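Local coordinates for glycosylation Associate Protein 1 (Streptococcus agalactiae serotype V, PDB 6OYC) that probably takes part, as a subunit of a complex of glycosylation-associated proteins, in the glycosylation and accessory Sec-dependent secretion of bacterial surface proteins, at residues Phe303-Asn313 against Trp487-Ile498. Residues are numbered along the deposited sequence; the frame is centred on the assembly and turned at random.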
loop_
_atom_site.group_PDB
_atom_site.type_symbol
_atom_site.label_atom_id
_atom_site.label_comp_id
_atom_site.label_asym_id
_atom_site.label_seq_id
_atom_site.Cartn_x
_atom_site.Cartn_y
_atom_site.Cartn_z
ATOM N N PHE A 303 2.796 -9.836 -8.868
ATOM C CA PHE A 303 3.502 -10.597 -7.838
ATOM C C PHE A 303 4.203 -9.693 -6.830
ATOM O O PHE A 303 4.791 -8.667 -7.191
ATOM C CB PHE A 303 4.552 -11.511 -8.468
ATOM C CG PHE A 303 3.985 -12.567 -9.351
ATOM C CD1 PHE A 303 3.335 -13.670 -8.806
ATOM C CD2 PHE A 303 4.120 -12.476 -10.738
ATOM C CE1 PHE A 303 2.810 -14.660 -9.634
ATOM C CE2 PHE A 303 3.611 -13.457 -11.567
ATOM C CZ PHE A 303 2.953 -14.556 -11.015
ATOM N N ASP A 304 4.172 -10.105 -5.563
ATOM C CA ASP A 304 4.915 -9.467 -4.473
ATOM C C ASP A 304 5.890 -10.499 -3.920
ATOM O O ASP A 304 5.504 -11.368 -3.134
ATOM C CB ASP A 304 3.986 -8.959 -3.371
ATOM C CG ASP A 304 4.750 -8.332 -2.191
ATOM O OD1 ASP A 304 5.998 -8.188 -2.262
ATOM O OD2 ASP A 304 4.096 -7.977 -1.191
ATOM N N THR A 305 7.161 -10.383 -4.298
ATOM C CA THR A 305 8.116 -11.438 -3.983
ATOM C C THR A 305 8.679 -11.358 -2.568
ATOM O O THR A 305 9.528 -12.179 -2.222
ATOM C CB THR A 305 9.257 -11.416 -4.991
ATOM O OG1 THR A 305 9.718 -10.071 -5.142
ATOM C CG2 THR A 305 8.771 -11.948 -6.370
ATOM N N ARG A 306 8.238 -10.411 -1.739
ATOM C CA ARG A 306 8.559 -10.494 -0.318
ATOM C C ARG A 306 7.937 -11.719 0.353
ATOM O O ARG A 306 8.327 -12.055 1.476
ATOM C CB ARG A 306 8.090 -9.232 0.420
ATOM C CG ARG A 306 8.690 -7.908 -0.078
ATOM C CD ARG A 306 7.997 -6.693 0.554
ATOM N NE ARG A 306 6.588 -6.590 0.176
ATOM C CZ ARG A 306 5.706 -5.792 0.777
ATOM N NH1 ARG A 306 6.097 -5.022 1.782
ATOM N NH2 ARG A 306 4.435 -5.779 0.385
ATOM N N LEU A 307 6.950 -12.360 -0.272
ATOM C CA LEU A 307 6.317 -13.532 0.332
ATOM C C LEU A 307 7.263 -14.733 0.285
ATOM O O LEU A 307 7.932 -14.976 -0.725
ATOM C CB LEU A 307 5.016 -13.878 -0.403
ATOM C CG LEU A 307 3.700 -13.165 -0.072
ATOM C CD1 LEU A 307 3.207 -13.489 1.352
ATOM C CD2 LEU A 307 3.825 -11.649 -0.291
ATOM N N ALA A 308 7.324 -15.480 1.383
ATOM C CA ALA A 308 8.033 -16.755 1.381
ATOM C C ALA A 308 7.189 -17.828 0.703
ATOM O O ALA A 308 5.956 -17.814 0.771
ATOM C CB ALA A 308 8.378 -17.194 2.802
ATOM N N LEU A 309 7.862 -18.757 0.031
ATOM C CA LEU A 309 7.196 -19.841 -0.680
ATOM C C LEU A 309 7.404 -21.155 0.058
ATOM O O LEU A 309 8.546 -21.533 0.348
ATOM C CB LEU A 309 7.728 -19.971 -2.105
ATOM C CG LEU A 309 7.341 -18.890 -3.106
ATOM C CD1 LEU A 309 8.558 -18.086 -3.517
ATOM C CD2 LEU A 309 6.702 -19.536 -4.323
ATOM N N GLY A 310 6.303 -21.839 0.368
ATOM C CA GLY A 310 6.346 -23.242 0.747
ATOM C C GLY A 310 6.848 -23.566 2.133
ATOM O O GLY A 310 7.043 -24.749 2.436
ATOM N N LYS A 311 7.052 -22.573 3.000
ATOM C CA LYS A 311 7.571 -22.878 4.327
ATOM C C LYS A 311 6.606 -23.698 5.175
ATOM O O LYS A 311 7.034 -24.263 6.190
ATOM C CB LYS A 311 7.945 -21.592 5.065
ATOM C CG LYS A 311 9.320 -21.060 4.695
ATOM C CD LYS A 311 10.043 -20.498 5.916
ATOM C CE LYS A 311 10.923 -19.322 5.516
ATOM N NZ LYS A 311 10.935 -18.234 6.537
ATOM N N SER A 312 5.331 -23.801 4.797
ATOM C CA SER A 312 4.415 -24.629 5.579
ATOM C C SER A 312 4.743 -26.116 5.500
ATOM O O SER A 312 4.118 -26.904 6.215
ATOM C CB SER A 312 2.964 -24.413 5.136
ATOM O OG SER A 312 2.689 -25.081 3.920
ATOM N N ASN A 313 5.686 -26.519 4.644
ATOM C CA ASN A 313 6.134 -27.909 4.624
ATOM C C ASN A 313 6.879 -28.294 5.897
ATOM O O ASN A 313 7.047 -29.494 6.156
ATOM C CB ASN A 313 7.023 -28.160 3.395
ATOM C CG ASN A 313 6.218 -28.419 2.129
ATOM O OD1 ASN A 313 5.011 -28.652 2.184
ATOM N ND2 ASN A 313 6.882 -28.383 0.987
ATOM N N TRP A 487 -1.640 -29.974 -2.846
ATOM C CA TRP A 487 -0.925 -28.814 -2.338
ATOM C C TRP A 487 0.369 -28.579 -3.103
ATOM O O TRP A 487 0.688 -27.440 -3.463
ATOM C CB TRP A 487 -0.651 -28.994 -0.852
ATOM C CG TRP A 487 -0.299 -27.728 -0.175
ATOM C CD1 TRP A 487 -1.161 -26.831 0.398
ATOM C CD2 TRP A 487 1.015 -27.192 -0.003
ATOM N NE1 TRP A 487 -0.457 -25.771 0.921
ATOM C CE2 TRP A 487 0.881 -25.968 0.687
ATOM C CE3 TRP A 487 2.294 -27.632 -0.361
ATOM C CZ2 TRP A 487 1.972 -25.186 1.025
ATOM C CZ3 TRP A 487 3.377 -26.855 -0.018
ATOM C CH2 TRP A 487 3.213 -25.648 0.667
ATOM N N ASN A 488 1.126 -29.641 -3.378
ATOM C CA ASN A 488 2.369 -29.437 -4.109
ATOM C C ASN A 488 2.111 -29.026 -5.546
ATOM O O ASN A 488 2.934 -28.318 -6.136
ATOM C CB ASN A 488 3.239 -30.687 -4.068
ATOM C CG ASN A 488 3.651 -31.051 -2.666
ATOM O OD1 ASN A 488 4.087 -30.193 -1.892
ATOM N ND2 ASN A 488 3.514 -32.327 -2.324
ATOM N N ARG A 489 0.991 -29.453 -6.130
ATOM C CA ARG A 489 0.657 -28.953 -7.458
ATOM C C ARG A 489 0.531 -27.436 -7.442
ATOM O O ARG A 489 0.896 -26.768 -8.417
ATOM C CB ARG A 489 -0.638 -29.602 -7.962
ATOM C CG ARG A 489 -1.134 -29.026 -9.288
ATOM C CD ARG A 489 -1.947 -30.031 -10.100
ATOM N NE ARG A 489 -3.302 -30.145 -9.581
ATOM C CZ ARG A 489 -3.715 -31.117 -8.771
ATOM N NH1 ARG A 489 -2.881 -32.081 -8.404
ATOM N NH2 ARG A 489 -4.970 -31.133 -8.338
ATOM N N SER A 490 0.047 -26.884 -6.324
ATOM C CA SER A 490 -0.179 -25.450 -6.216
ATOM C C SER A 490 1.138 -24.698 -6.045
ATOM O O SER A 490 1.373 -23.676 -6.707
ATOM C CB SER A 490 -1.125 -25.162 -5.050
ATOM O OG SER A 490 -1.242 -23.763 -4.832
ATOM N N LEU A 491 2.006 -25.190 -5.161
ATOM C CA LEU A 491 3.336 -24.601 -5.014
ATOM C C LEU A 491 4.090 -24.604 -6.338
ATOM O O LEU A 491 4.685 -23.594 -6.733
ATOM C CB LEU A 491 4.123 -25.356 -3.943
ATOM C CG LEU A 491 5.510 -24.843 -3.534
ATOM C CD1 LEU A 491 5.621 -23.292 -3.508
ATOM C CD2 LEU A 491 5.841 -25.436 -2.186
ATOM N N ILE A 492 4.053 -25.730 -7.049
ATOM C CA ILE A 492 4.771 -25.841 -8.314
ATOM C C ILE A 492 4.172 -24.904 -9.347
ATOM O O ILE A 492 4.884 -24.318 -10.173
ATOM C CB ILE A 492 4.752 -27.303 -8.798
ATOM C CG1 ILE A 492 5.724 -28.142 -7.974
ATOM C CG2 ILE A 492 5.033 -27.389 -10.294
ATOM C CD1 ILE A 492 5.335 -29.606 -7.886
ATOM N N TYR A 493 2.847 -24.762 -9.325
ATOM C CA TYR A 493 2.195 -23.847 -10.251
ATOM C C TYR A 493 2.648 -22.421 -9.994
ATOM O O TYR A 493 2.919 -21.668 -10.933
ATOM C CB TYR A 493 0.680 -23.985 -10.114
ATOM C CG TYR A 493 -0.163 -22.923 -10.785
ATOM C CD1 TYR A 493 -0.285 -21.646 -10.239
ATOM C CD2 TYR A 493 -0.895 -23.217 -11.932
ATOM C CE1 TYR A 493 -1.077 -20.679 -10.836
ATOM C CE2 TYR A 493 -1.701 -22.253 -12.538
ATOM C CZ TYR A 493 -1.788 -20.986 -11.983
ATOM O OH TYR A 493 -2.577 -20.017 -12.574
ATOM N N SER A 494 2.737 -22.032 -8.724
ATOM C CA SER A 494 3.161 -20.677 -8.407
ATOM C C SER A 494 4.611 -20.448 -8.805
ATOM O O SER A 494 4.937 -19.418 -9.411
ATOM C CB SER A 494 2.944 -20.405 -6.920
ATOM O OG SER A 494 1.580 -20.620 -6.593
ATOM N N ILE A 495 5.485 -21.421 -8.516
ATOM C CA ILE A 495 6.923 -21.244 -8.729
ATOM C C ILE A 495 7.227 -20.911 -10.182
ATOM O O ILE A 495 8.084 -20.068 -10.469
ATOM C CB ILE A 495 7.675 -22.502 -8.270
ATOM C CG1 ILE A 495 7.782 -22.508 -6.749
ATOM C CG2 ILE A 495 9.045 -22.546 -8.888
ATOM C CD1 ILE A 495 8.217 -23.828 -6.166
ATOM N N ASP A 496 6.511 -21.545 -11.118
ATOM C CA ASP A 496 6.770 -21.308 -12.523
ATOM C C ASP A 496 6.215 -19.964 -12.976
ATOM O O ASP A 496 6.897 -19.217 -13.675
ATOM C CB ASP A 496 6.209 -22.452 -13.378
ATOM C CG ASP A 496 6.746 -23.795 -12.959
ATOM O OD1 ASP A 496 6.036 -24.820 -13.054
ATOM O OD2 ASP A 496 7.935 -23.815 -12.572
ATOM N N LYS A 497 4.975 -19.658 -12.615
ATOM C CA LYS A 497 4.437 -18.324 -12.868
ATOM C C LYS A 497 5.330 -17.239 -12.261
ATOM O O LYS A 497 5.563 -16.186 -12.872
ATOM C CB LYS A 497 3.000 -18.234 -12.321
ATOM C CG LYS A 497 1.990 -19.012 -13.156
ATOM C CD LYS A 497 0.746 -18.191 -13.478
ATOM C CE LYS A 497 0.215 -18.564 -14.861
ATOM N NZ LYS A 497 0.364 -20.028 -15.161
ATOM N N ILE A 498 5.840 -17.487 -11.059
ATOM C CA ILE A 498 6.763 -16.561 -10.411
ATOM C C ILE A 498 7.924 -16.215 -11.339
ATOM O O ILE A 498 8.329 -15.050 -11.449
ATOM C CB ILE A 498 7.257 -17.174 -9.081
ATOM C CG1 ILE A 498 6.201 -17.002 -7.972
ATOM C CG2 ILE A 498 8.630 -16.622 -8.679
ATOM C CD1 ILE A 498 5.942 -15.581 -7.545
#
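Phe303 turns its ring (chi1 -64°, CG beside its own backbone N) to the end of helix segment 487-498 where Ile498 sits, while Trp487 at the other end, CG trans to its N at -163°, carries its indole across to Ser312 and Asn313. At the Phe303 end, Ile498 lies over one face of the phenyl ring: its CA is on that side, and CD1 comes to 3.5 Å from CD1 of Phe303. CZ of the same ring also approaches the backbone O of Lys497 obliquely, and Lys497 CB is 3.9 Å from Phe303 CZ. Midway, Leu309 rests one methyl, CD2, against two helix side chains, 4.0 Å from both Leu491 CD1 and Ile495 CG1, with Ile498 its more distant partner. Leu491, Ile495 and Ile498 are spaced i, i+4, i+7, along one side of the helix.

Gly310 brings the backbones nearest in this part of the contact, with 6.6 Å between its CA and that of Leu491. The same Gly310 CA lies 3.7 Å from Leu491 CD2 and at the edge of the Trp487 ring. Ser312 OG and Asn313 OD1 approach the six-membered part of the indole obliquely, Ser312 OG 3.0 Å from Trp487 CZ2 and Asn313 OD1 3.3 Å from Trp487 CZ3, the Asn313 amide tilted 56° to the ring. Both oxygens are hydrogen-bonded to Arg425 NH1, and Trp487 NE1 bonds to Arg425 O, so one residue satisfies polar atoms from both segments.

With no hydrogen bond between the segments, the contact is chiefly apolar: helix 484-502 lies against the linker from strand 297-299, last of one parallel sheet, to strand 318-323 of the next, consistent with the two Rossmann-like domains of a GT-B fold.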